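Local coordinates for ABC transporter, periplasmic solute-binding protein (PDB 4WED) that probably captures peptides or nickel complexes in the periplasm and delivers them to an ABC transporter for import, at residues V384-M389 with L396-V401; I300-I305 with D333-D338; A341-L346 with P355-D360; D480-R483 with A487-P490. One frame throughout, in Å; residues are numbered along the deposited sequence.

Contact 1: residues V384-M389 with L396-V401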
loop_
_atom_site.group_PDB
_atom_site.type_symbol
_atom_site.label_atom_id
_atom_site.label_comp_id
_atom_site.label_asym_id
_atom_site.label_seq_id
_atom_site.Cartn_x
_atom_site.Cartn_y
_atom_site.Cartn_z
ATOM N N VAL A 384 4.157 25.745 -1.425
ATOM C CA VAL A 384 2.878 25.920 -2.093
ATOM C C VAL A 384 1.815 26.289 -1.049
ATOM O O VAL A 384 1.108 27.284 -1.180
ATOM C CB VAL A 384 2.411 24.620 -2.774
ATOM C CG1 VAL A 384 0.991 24.770 -3.324
ATOM C CG2 VAL A 384 3.371 24.226 -3.878
ATOM N N ILE A 385 1.731 25.467 -0.015
ATOM C CA ILE A 385 0.752 25.635 1.062
ATOM C C ILE A 385 0.902 26.983 1.778
ATOM O O ILE A 385 -0.065 27.714 1.947
ATOM C CB ILE A 385 0.871 24.472 2.075
ATOM C CG1 ILE A 385 0.428 23.177 1.391
ATOM C CG2 ILE A 385 0.053 24.739 3.326
ATOM C CD1 ILE A 385 0.872 21.918 2.086
ATOM N N GLN A 386 2.115 27.301 2.185
ATOM C CA GLN A 386 2.379 28.526 2.898
ATOM C C GLN A 386 1.855 29.749 2.134
ATOM O O GLN A 386 1.366 30.753 2.725
ATOM C CB GLN A 386 3.894 28.659 3.049
ATOM C CG GLN A 386 4.395 30.008 3.523
ATOM C CD GLN A 386 5.910 30.079 3.477
ATOM O OE1 GLN A 386 6.503 30.257 2.404
ATOM N NE2 GLN A 386 6.546 29.951 4.637
ATOM N N SER A 387 2.033 29.653 0.822
ATOM C CA SER A 387 1.616 30.678 -0.119
ATOM C C SER A 387 0.071 30.730 -0.237
ATOM O O SER A 387 -0.518 31.806 -0.367
ATOM C CB SER A 387 2.281 30.391 -1.468
ATOM O OG SER A 387 1.651 31.111 -2.493
ATOM N N GLU A 388 -0.570 29.564 -0.192
ATOM C CA GLU A 388 -2.007 29.470 -0.236
ATOM C C GLU A 388 -2.674 29.890 1.070
ATOM O O GLU A 388 -3.738 30.489 1.038
ATOM C CB GLU A 388 -2.404 28.045 -0.576
ATOM C CG GLU A 388 -2.142 27.734 -2.032
ATOM C CD GLU A 388 -2.276 26.266 -2.341
ATOM O OE1 GLU A 388 -2.486 25.485 -1.382
ATOM O OE2 GLU A 388 -2.183 25.890 -3.535
HETATM N N MSE A 389 -2.052 29.548 2.198
HETATM C CA MSE A 389 -2.454 30.013 3.532
HETATM C C MSE A 389 -2.334 31.508 3.691
HETATM O O MSE A 389 -3.164 32.187 4.310
HETATM C CB MSE A 389 -1.488 29.347 4.496
HETATM C CG MSE A 389 -1.657 27.831 4.560
HETATM SE SE MSE A 389 -3.527 27.417 5.013
HETATM C CE MSE A 389 -4.420 27.263 3.244
ATOM N N LEU A 396 2.075 30.694 7.580
ATOM C CA LEU A 396 2.656 29.370 7.692
ATOM C C LEU A 396 4.194 29.461 7.791
ATOM O O LEU A 396 4.894 29.898 6.859
ATOM C CB LEU A 396 2.218 28.494 6.514
ATOM C CG LEU A 396 2.474 26.981 6.680
ATOM C CD1 LEU A 396 1.284 26.232 7.265
ATOM C CD2 LEU A 396 2.827 26.323 5.376
ATOM N N VAL A 397 4.725 29.095 8.940
ATOM C CA VAL A 397 6.170 28.970 9.056
ATOM C C VAL A 397 6.602 27.501 8.791
ATOM O O VAL A 397 6.014 26.539 9.335
ATOM C CB VAL A 397 6.726 29.527 10.412
ATOM C CG1 VAL A 397 6.124 30.898 10.743
ATOM C CG2 VAL A 397 6.488 28.577 11.567
ATOM N N ILE A 398 7.643 27.344 7.965
ATOM C CA ILE A 398 8.179 26.030 7.642
ATOM C C ILE A 398 9.474 25.759 8.402
ATOM O O ILE A 398 10.400 26.558 8.380
ATOM C CB ILE A 398 8.445 25.904 6.137
ATOM C CG1 ILE A 398 7.171 26.281 5.370
ATOM C CG2 ILE A 398 8.921 24.493 5.788
ATOM C CD1 ILE A 398 7.374 26.497 3.887
ATOM N N ARG A 399 9.513 24.624 9.076
ATOM C CA ARG A 399 10.724 24.102 9.682
ATOM C C ARG A 399 11.086 22.787 8.935
ATOM O O ARG A 399 10.421 21.741 9.093
ATOM C CB ARG A 399 10.511 23.916 11.191
ATOM C CG ARG A 399 11.769 23.580 11.983
ATOM C CD ARG A 399 11.528 23.707 13.482
ATOM N NE ARG A 399 10.678 22.633 14.005
ATOM C CZ ARG A 399 10.212 22.574 15.253
ATOM N NH1 ARG A 399 10.505 23.536 16.127
ATOM N NH2 ARG A 399 9.447 21.560 15.633
ATOM N N SER A 400 12.108 22.896 8.077
ATOM C CA SER A 400 12.604 21.817 7.200
ATOM C C SER A 400 13.696 21.081 7.962
ATOM O O SER A 400 14.634 21.707 8.429
ATOM C CB SER A 400 13.169 22.422 5.887
ATOM O OG SER A 400 13.271 21.477 4.821
ATOM N N VAL A 401 13.584 19.763 8.087
ATOM C CA VAL A 401 14.407 18.978 9.048
ATOM C C VAL A 401 15.101 17.748 8.400
ATOM O O VAL A 401 14.773 17.372 7.277
ATOM C CB VAL A 401 13.532 18.562 10.277
ATOM C CG1 VAL A 401 14.332 17.847 11.356
ATOM C CG2 VAL A 401 12.924 19.790 10.915
HETATM O O HOH W 1 9.171 29.842 6.640
#

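Contact 2: residues I300-I305 with D333-D338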
loop_
_atom_site.group_PDB
_atom_site.type_symbol
_atom_site.label_atom_id
_atom_site.label_comp_id
_atom_site.label_asym_id
_atom_site.label_seq_id
_atom_site.Cartn_x
_atom_site.Cartn_y
_atom_site.Cartn_z
ATOM N N ILE A 300 -6.379 25.037 0.910
ATOM C CA ILE A 300 -5.280 24.399 0.207
ATOM C C ILE A 300 -5.759 23.951 -1.161
ATOM O O ILE A 300 -6.953 23.582 -1.315
ATOM C CB ILE A 300 -4.811 23.194 1.026
ATOM C CG1 ILE A 300 -3.968 23.698 2.195
ATOM C CG2 ILE A 300 -4.023 22.211 0.175
ATOM C CD1 ILE A 300 -3.677 22.639 3.262
ATOM N N ASP A 301 -4.847 23.984 -2.146
ATOM C CA ASP A 301 -5.103 23.441 -3.482
ATOM C C ASP A 301 -4.357 22.118 -3.741
ATOM O O ASP A 301 -3.175 22.097 -4.047
ATOM C CB ASP A 301 -4.760 24.441 -4.562
ATOM C CG ASP A 301 -5.296 24.031 -5.911
ATOM O OD1 ASP A 301 -5.020 22.918 -6.377
ATOM O OD2 ASP A 301 -6.005 24.823 -6.526
ATOM N N ARG A 302 -5.079 21.020 -3.635
ATOM C CA ARG A 302 -4.506 19.705 -3.821
ATOM C C ARG A 302 -3.987 19.560 -5.231
ATOM O O ARG A 302 -2.961 18.952 -5.457
ATOM C CB ARG A 302 -5.543 18.636 -3.505
ATOM C CG ARG A 302 -5.739 18.426 -2.020
ATOM C CD ARG A 302 -7.196 18.332 -1.641
ATOM N NE ARG A 302 -7.344 18.044 -0.228
ATOM C CZ ARG A 302 -7.653 18.940 0.692
ATOM N NH1 ARG A 302 -7.860 20.193 0.360
ATOM N NH2 ARG A 302 -7.759 18.580 1.952
ATOM N N ALA A 303 -4.719 20.119 -6.177
ATOM C CA ALA A 303 -4.343 20.080 -7.589
ATOM C C ALA A 303 -2.987 20.722 -7.860
ATOM O O ALA A 303 -2.245 20.247 -8.703
ATOM C CB ALA A 303 -5.420 20.744 -8.431
ATOM N N ALA A 304 -2.679 21.801 -7.159
ATOM C CA ALA A 304 -1.381 22.460 -7.252
ATOM C C ALA A 304 -0.316 21.583 -6.584
ATOM O O ALA A 304 0.820 21.493 -7.037
ATOM C CB ALA A 304 -1.450 23.817 -6.570
ATOM N N ILE A 305 -0.693 20.921 -5.496
ATOM C CA ILE A 305 0.217 19.943 -4.863
ATOM C C ILE A 305 0.590 18.876 -5.896
ATOM O O ILE A 305 1.756 18.484 -6.028
ATOM C CB ILE A 305 -0.424 19.198 -3.683
ATOM C CG1 ILE A 305 -1.016 20.160 -2.660
ATOM C CG2 ILE A 305 0.592 18.283 -3.005
ATOM C CD1 ILE A 305 -0.061 20.626 -1.615
ATOM N N ASP A 333 -15.852 13.774 -3.306
ATOM C CA ASP A 333 -15.030 14.625 -4.138
ATOM C C ASP A 333 -13.980 15.288 -3.293
ATOM O O ASP A 333 -14.283 15.810 -2.203
ATOM C CB ASP A 333 -15.884 15.723 -4.739
ATOM C CG ASP A 333 -16.991 15.184 -5.611
ATOM O OD1 ASP A 333 -16.658 14.665 -6.696
ATOM O OD2 ASP A 333 -18.181 15.286 -5.208
ATOM N N ALA A 334 -12.744 15.257 -3.784
ATOM C CA ALA A 334 -11.691 16.082 -3.234
ATOM C C ALA A 334 -12.126 17.548 -3.189
ATOM O O ALA A 334 -12.575 18.089 -4.218
ATOM C CB ALA A 334 -10.422 15.945 -4.057
ATOM N N PRO A 335 -11.978 18.206 -2.018
ATOM C CA PRO A 335 -12.277 19.652 -1.950
ATOM C C PRO A 335 -11.504 20.499 -2.960
ATOM O O PRO A 335 -10.296 20.334 -3.143
ATOM C CB PRO A 335 -11.861 20.039 -0.529
ATOM C CG PRO A 335 -10.944 18.967 -0.093
ATOM C CD PRO A 335 -11.357 17.717 -0.779
ATOM N N VAL A 336 -12.216 21.404 -3.601
ATOM C CA VAL A 336 -11.638 22.371 -4.539
ATOM C C VAL A 336 -11.243 23.648 -3.771
ATOM O O VAL A 336 -12.029 24.181 -3.007
ATOM C CB VAL A 336 -12.648 22.690 -5.685
ATOM C CG1 VAL A 336 -13.787 23.557 -5.190
ATOM C CG2 VAL A 336 -11.985 23.389 -6.862
ATOM N N ARG A 337 -10.032 24.142 -3.978
ATOM C CA ARG A 337 -9.570 25.331 -3.243
ATOM C C ARG A 337 -10.662 26.414 -3.192
ATOM O O ARG A 337 -11.166 26.848 -4.227
ATOM C CB ARG A 337 -8.263 25.919 -3.827
ATOM C CG ARG A 337 -7.534 26.775 -2.800
ATOM C CD ARG A 337 -6.503 27.790 -3.307
ATOM N NE ARG A 337 -5.911 27.603 -4.644
ATOM C CZ ARG A 337 -5.028 28.460 -5.193
ATOM N NH1 ARG A 337 -4.502 28.230 -6.392
ATOM N NH2 ARG A 337 -4.657 29.556 -4.533
ATOM N N ASP A 338 -11.027 26.845 -1.985
ATOM C CA ASP A 338 -11.991 27.939 -1.864
ATOM C C ASP A 338 -11.528 28.994 -0.864
ATOM O O ASP A 338 -11.854 28.963 0.301
ATOM C CB ASP A 338 -13.361 27.352 -1.497
ATOM C CG ASP A 338 -14.498 28.282 -1.827
ATOM O OD1 ASP A 338 -14.303 29.504 -1.716
ATOM O OD2 ASP A 338 -15.584 27.780 -2.184
HETATM O O HOH W 2 -7.939 21.578 -2.511
#

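Contact 3: residues A341-L346 with P355-D360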
loop_
_atom_site.group_PDB
_atom_site.type_symbol
_atom_site.label_atom_id
_atom_site.label_comp_id
_atom_site.label_asym_id
_atom_site.label_seq_id
_atom_site.Cartn_x
_atom_site.Cartn_y
_atom_site.Cartn_z
ATOM N N ALA A 341 -14.508 30.959 0.931
ATOM C CA ALA A 341 -15.100 30.188 2.022
ATOM C C ALA A 341 -14.148 30.031 3.239
ATOM O O ALA A 341 -14.577 30.157 4.391
ATOM C CB ALA A 341 -15.546 28.833 1.509
ATOM N N ALA A 342 -12.859 29.819 2.989
ATOM C CA ALA A 342 -11.901 29.701 4.077
ATOM C C ALA A 342 -11.804 30.964 4.931
ATOM O O ALA A 342 -11.836 30.917 6.170
ATOM C CB ALA A 342 -10.544 29.323 3.513
ATOM N N SER A 343 -11.676 32.103 4.259
ATOM C CA SER A 343 -11.628 33.411 4.915
ATOM C C SER A 343 -12.883 33.642 5.779
ATOM O O SER A 343 -12.836 34.200 6.874
ATOM C CB SER A 343 -11.602 34.502 3.826
ATOM O OG SER A 343 -10.485 34.353 2.972
ATOM N N ALA A 344 -14.016 33.258 5.232
ATOM C CA ALA A 344 -15.281 33.424 5.925
ATOM C C ALA A 344 -15.312 32.558 7.199
ATOM O O ALA A 344 -15.725 33.033 8.258
ATOM C CB ALA A 344 -16.460 33.102 4.993
ATOM N N LEU A 345 -14.876 31.305 7.113
ATOM C CA LEU A 345 -14.784 30.472 8.324
ATOM C C LEU A 345 -13.904 31.155 9.336
ATOM O O LEU A 345 -14.296 31.356 10.476
ATOM C CB LEU A 345 -14.190 29.105 8.023
ATOM C CG LEU A 345 -15.152 28.223 7.252
ATOM C CD1 LEU A 345 -14.450 27.064 6.577
ATOM C CD2 LEU A 345 -16.237 27.716 8.190
ATOM N N LEU A 346 -12.712 31.542 8.919
ATOM C CA LEU A 346 -11.814 32.175 9.865
ATOM C C LEU A 346 -12.423 33.386 10.536
ATOM O O LEU A 346 -12.247 33.599 11.741
ATOM C CB LEU A 346 -10.525 32.563 9.172
ATOM C CG LEU A 346 -9.731 31.354 8.725
ATOM C CD1 LEU A 346 -8.568 31.774 7.871
ATOM C CD2 LEU A 346 -9.280 30.523 9.917
ATOM N N PRO A 355 -2.697 41.555 5.967
ATOM C CA PRO A 355 -2.761 40.291 5.207
ATOM C C PRO A 355 -2.879 39.020 6.045
ATOM O O PRO A 355 -3.292 37.997 5.516
ATOM C CB PRO A 355 -1.425 40.259 4.483
ATOM C CG PRO A 355 -0.537 41.089 5.325
ATOM C CD PRO A 355 -1.401 42.219 5.784
ATOM N N ILE A 356 -2.539 39.126 7.332
ATOM C CA ILE A 356 -2.589 38.031 8.307
ATOM C C ILE A 356 -3.681 38.270 9.385
ATOM O O ILE A 356 -3.887 39.419 9.872
ATOM C CB ILE A 356 -1.201 37.835 9.015
ATOM C CG1 ILE A 356 -0.101 37.481 8.004
ATOM C CG2 ILE A 356 -1.284 36.748 10.101
ATOM C CD1 ILE A 356 -0.335 36.173 7.265
ATOM N N ARG A 357 -4.350 37.183 9.777
ATOM C CA ARG A 357 -5.459 37.301 10.723
ATOM C C ARG A 357 -4.940 37.162 12.135
ATOM O O ARG A 357 -3.939 36.506 12.362
ATOM C CB ARG A 357 -6.557 36.278 10.432
ATOM C CG ARG A 357 -7.285 36.561 9.130
ATOM C CD ARG A 357 -8.191 35.407 8.727
ATOM N NE ARG A 357 -8.741 35.671 7.399
ATOM C CZ ARG A 357 -9.850 36.369 7.167
ATOM N NH1 ARG A 357 -10.582 36.825 8.177
ATOM N NH2 ARG A 357 -10.235 36.582 5.911
ATOM N N SER A 358 -5.583 37.837 13.072
ATOM C CA SER A 358 -5.209 37.711 14.467
ATOM C C SER A 358 -6.444 37.577 15.300
ATOM O O SER A 358 -7.554 37.677 14.815
ATOM C CB SER A 358 -4.339 38.886 14.927
ATOM O OG SER A 358 -5.018 40.103 14.790
ATOM N N LYS A 359 -6.237 37.282 16.562
ATOM C CA LYS A 359 -7.316 37.119 17.499
ATOM C C LYS A 359 -6.750 37.284 18.896
ATOM O O LYS A 359 -5.713 36.709 19.206
ATOM C CB LYS A 359 -7.900 35.735 17.361
ATOM C CG LYS A 359 -9.042 35.510 18.341
ATOM C CD LYS A 359 -9.959 34.450 17.803
ATOM C CE LYS A 359 -10.582 33.649 18.909
ATOM N NZ LYS A 359 -11.491 32.649 18.287
ATOM N N ASP A 360 -7.407 38.091 19.724
ATOM C CA ASP A 360 -6.856 38.482 21.027
ATOM C C ASP A 360 -5.370 38.887 20.889
ATOM O O ASP A 360 -4.550 38.626 21.772
ATOM C CB ASP A 360 -7.102 37.371 22.081
ATOM C CG ASP A 360 -8.649 37.166 22.433
ATOM O OD1 ASP A 360 -9.514 38.044 22.158
ATOM O OD2 ASP A 360 -9.016 36.109 23.001
#

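Contact 4: residues D480-R483 with A487-P490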
loop_
_atom_site.group_PDB
_atom_site.type_symbol
_atom_site.label_atom_id
_atom_site.label_comp_id
_atom_site.label_asym_id
_atom_site.label_seq_id
_atom_site.Cartn_x
_atom_site.Cartn_y
_atom_site.Cartn_z
ATOM N N ASP A 480 -16.880 9.221 9.163
ATOM C CA ASP A 480 -17.803 10.354 9.420
ATOM C C ASP A 480 -17.282 11.212 10.542
ATOM O O ASP A 480 -17.329 12.437 10.490
ATOM C CB ASP A 480 -19.201 9.899 9.805
ATOM C CG ASP A 480 -19.853 8.996 8.763
ATOM O OD1 ASP A 480 -19.437 8.997 7.581
ATOM O OD2 ASP A 480 -20.812 8.271 9.141
ATOM N N TRP A 481 -16.778 10.565 11.574
ATOM C CA TRP A 481 -16.176 11.315 12.660
ATOM C C TRP A 481 -15.063 12.236 12.163
ATOM O O TRP A 481 -15.013 13.446 12.457
ATOM C CB TRP A 481 -15.581 10.370 13.693
ATOM C CG TRP A 481 -15.313 11.072 14.919
ATOM C CD1 TRP A 481 -16.205 11.358 15.889
ATOM C CD2 TRP A 481 -14.086 11.684 15.299
ATOM N NE1 TRP A 481 -15.608 12.092 16.878
ATOM C CE2 TRP A 481 -14.298 12.297 16.545
ATOM C CE3 TRP A 481 -12.825 11.777 14.710
ATOM C CZ2 TRP A 481 -13.289 12.978 17.232
ATOM C CZ3 TRP A 481 -11.813 12.467 15.395
ATOM C CH2 TRP A 481 -12.059 13.057 16.637
ATOM N N LEU A 482 -14.155 11.636 11.425
ATOM C CA LEU A 482 -12.974 12.359 10.981
ATOM C C LEU A 482 -13.377 13.561 10.109
ATOM O O LEU A 482 -12.844 14.655 10.269
ATOM C CB LEU A 482 -12.050 11.441 10.175
ATOM C CG LEU A 482 -11.328 10.335 10.925
ATOM C CD1 LEU A 482 -10.866 9.255 9.955
ATOM C CD2 LEU A 482 -10.129 10.880 11.691
ATOM N N ARG A 483 -14.292 13.295 9.189
ATOM C CA ARG A 483 -14.829 14.269 8.246
ATOM C C ARG A 483 -15.675 15.361 8.917
ATOM O O ARG A 483 -15.433 16.528 8.685
ATOM C CB ARG A 483 -15.649 13.558 7.163
ATOM C CG ARG A 483 -16.293 14.487 6.146
ATOM C CD ARG A 483 -16.842 13.750 4.937
ATOM N NE ARG A 483 -16.851 14.610 3.746
ATOM C CZ ARG A 483 -17.771 15.545 3.469
ATOM N NH1 ARG A 483 -18.803 15.793 4.293
ATOM N NH2 ARG A 483 -17.661 16.247 2.345
ATOM N N ALA A 487 -10.747 16.323 11.278
ATOM C CA ALA A 487 -9.694 15.874 12.169
ATOM C C ALA A 487 -8.399 15.653 11.446
ATOM O O ALA A 487 -7.330 15.711 12.075
ATOM C CB ALA A 487 -10.096 14.607 12.854
ATOM N N ILE A 488 -8.504 15.411 10.139
ATOM C CA ILE A 488 -7.351 15.202 9.268
ATOM C C ILE A 488 -7.536 15.962 7.965
ATOM O O ILE A 488 -8.650 16.346 7.657
ATOM C CB ILE A 488 -7.128 13.681 8.954
ATOM C CG1 ILE A 488 -8.394 13.030 8.391
ATOM C CG2 ILE A 488 -6.649 12.925 10.201
ATOM C CD1 ILE A 488 -8.116 11.745 7.624
ATOM N N ALA A 489 -6.460 16.168 7.192
ATOM C CA ALA A 489 -6.580 16.759 5.822
ATOM C C ALA A 489 -5.854 15.907 4.771
ATOM O O ALA A 489 -4.694 16.083 4.571
ATOM C CB ALA A 489 -6.074 18.219 5.802
ATOM N N PRO A 490 -6.549 14.940 4.139
ATOM C CA PRO A 490 -5.939 14.189 3.042
ATOM C C PRO A 490 -5.632 15.112 1.888
ATOM O O PRO A 490 -6.397 15.983 1.601
ATOM C CB PRO A 490 -7.017 13.175 2.658
ATOM C CG PRO A 490 -7.959 13.115 3.811
ATOM C CD PRO A 490 -7.930 14.485 4.420
#

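Contact 1: residues V384-M389 with L396-V401
Leu-396, early in strand 395-400, pushes its side chain against helix 378-392, where Ile-385, Gln-386 and Met-389 receive it on the face that covers the sheet. The branch doing most of the touching is CD2, which lies 3.3 Å from Gln-386 CA and 3.8 Å from Ile-385 CG2; the other branch, CD1, faces CG of Met-389 (selenomethionine here) more loosely at 4.3 Å. A branched apolar residue suits this place, since its two methyls reach different turns of the helix. The carbonyl of Leu-396 is used too: Gln-386 NE2 donates to Leu-396 O over 2.8 Å, with an N-H...O angle of 166° and the acceptor close to the plane of the amide. Gln-386 reaches it because CG stands opposite the backbone N (chi1 168°) and the chain then runs on extended. A leucine here would probably leave the Leu-396 carbonyl without this donor and remove the weak bond to the water on Ile-398 N. At Ile-398, CD1 comes 3.6 Å from Gln-386 NE2, the two side chains meeting at about a right angle, and a water accepts from Ile-398 N and weakly from Gln-386 NE2. The pair forms the second half of a beta-alpha-beta unit: strand 395-400 runs parallel to strand 362-370, with Leu-396 also touching Leu-368, while Ile-385 turns to Ile-305 of helix 302-310.

Contact 2: residues I300-I305 with D333-D338
The start of helix 302-310 meets the loop that leads into helix 339-348, and Asp-301, the N-cap residue of the first helix, touches Arg-337 of that loop. Asp-301 uses its two oxygens for different tasks. OD1 accepts from Ala-304 N at 2.7 Å, the amide coming from above the carboxylate plane, and OD2 forms a salt bridge with Arg-337 NE at 3.4 Å, a weak hydrogen bond. The acid lies at the guanidinium edge, with the two planes 77° apart, so the groups meet through NE and not as a flat, two-pronged pair. Farther along, Arg-302 offers a face to proline: Pro-335 CG sits over the centre of its guanidinium, 3.4 Å from CZ. Such a compact apolar ring can cover the cation without competing for its N-H groups, one of which, on NH1, goes to Ser-297 O. Between the segments one water donates to Ile-300 O and Pro-335 O and accepts from Arg-302 N and NH1, so four bonds hold it, and it links backbone atoms of both segments that do not bond to each other directly. Aspartate accepting from the amide three residues ahead is the classical side-chain N-cap, here tied to a neighbouring loop through its second oxygen.

Contact 3: residues A341-L346 with P355-D360
The guanidinium of Arg-357 lies against helix 339-348 with Ser-343 O over one face, 3.4 Å above the plane and displaced toward the rim, while Leu-346 CD1 approaches obliquely. This packs the helix against the chain entering strand 358-359, the edge strand of a small three-stranded sheet. Arg-357 spans the distance with an extended chain from CG to NE, so its methylene part can serve the apolar neighbour and its charged end the polar ones: CD rests 3.7 Å from Leu-346 CB, and farther out NH2 passes 3.2 Å from Ser-343 CB. No hydrogen bond joins the two segments. NE and NH1 find their partners beyond them, NE on Val-392 O and NH1 on both Trp-351 O and Glu-347 OE2, the last a salt bridge. A leucine in its place would probably leave the Glu-347 carboxylate without this mate and the carbonyls of Trp-351 and Val-392 without this donor. Leu-346 suits a buried position, for it also touches Ala-295 of helix 290-299 and Leu-364 of strand 362-370. Small Ser-343 lets the arginine come close, and with chi1 at -59° its hydroxyl turns back to the helix: OG bonds to Ala-339 O, while Arg-357 NH2 stays 3.7 Å from Ser-343 OG.

Contact 4: residues D480-R483 with A487-P490
Ala-487 CB is the centre of a small apolar cluster, with Leu-482 CD2 3.9 Å away and Trp-481 CZ3 at 3.7 Å. The cluster lies where helix 471-485 ends and the chain turns back into strand 488-500, a tight helix-to-strand connection. Alanine suits this buried corner because its one methyl fits against Trp-481 and Leu-482, which meet it from the same side, while the backbone passes close to the helix, the CA atoms of Leu-482 and Ala-487 lying 5.0 Å apart. Leu-482 spreads its contact over two residues of the other segment: CD2 also reaches Ile-488 CG2, more loosely at 4.3 Å. Trp-481 comes in from the far end of its six-membered ring. Its CG is set opposite the backbone N (chi1 -165°), which carries the indole to where CZ3 meets the methyl at an oblique angle, and the wide ring continues outward to Asp-452, Asn-455 and Leu-456 in the neighbouring loop. On the strand side, Ile-488 continues the apolar surface to Val-276 of strand 274-279, and the next residue, Ala-489, is hydrogen-bonded through its backbone to Met-277 of that strand. The polar edge is backbone alone: Ala-487 N donates to Leu-482 O over 2.9 Å, an i+5 to i bond that closes a pi-turn, nearly straight at 169° and lying in the carbonyl plane.

From the N terminus the contacts follow one another in series, in the order 2, 3, 1, 4; none encloses or crosses another. Contact 2 closes the longest loop, 27 residues between 300-305 and 333-338, joining the start of helix 302-310 to the approach to helix 339-348. Contact 3 begins soon after it and turns that second helix back toward strand 358-359. Contact 1 closes a short connection at the opposite edge of the same three-stranded sheet, and contact 4, far along the chain, makes the tightest turn. Contact 2 touches two of the others: Glu-388 of contact 1 accepts from Asp-301 N, and Pro-490 of contact 4 accepts from Arg-302 NE, joining the small sheet's helix to strand 488-500 of the larger antiparallel one.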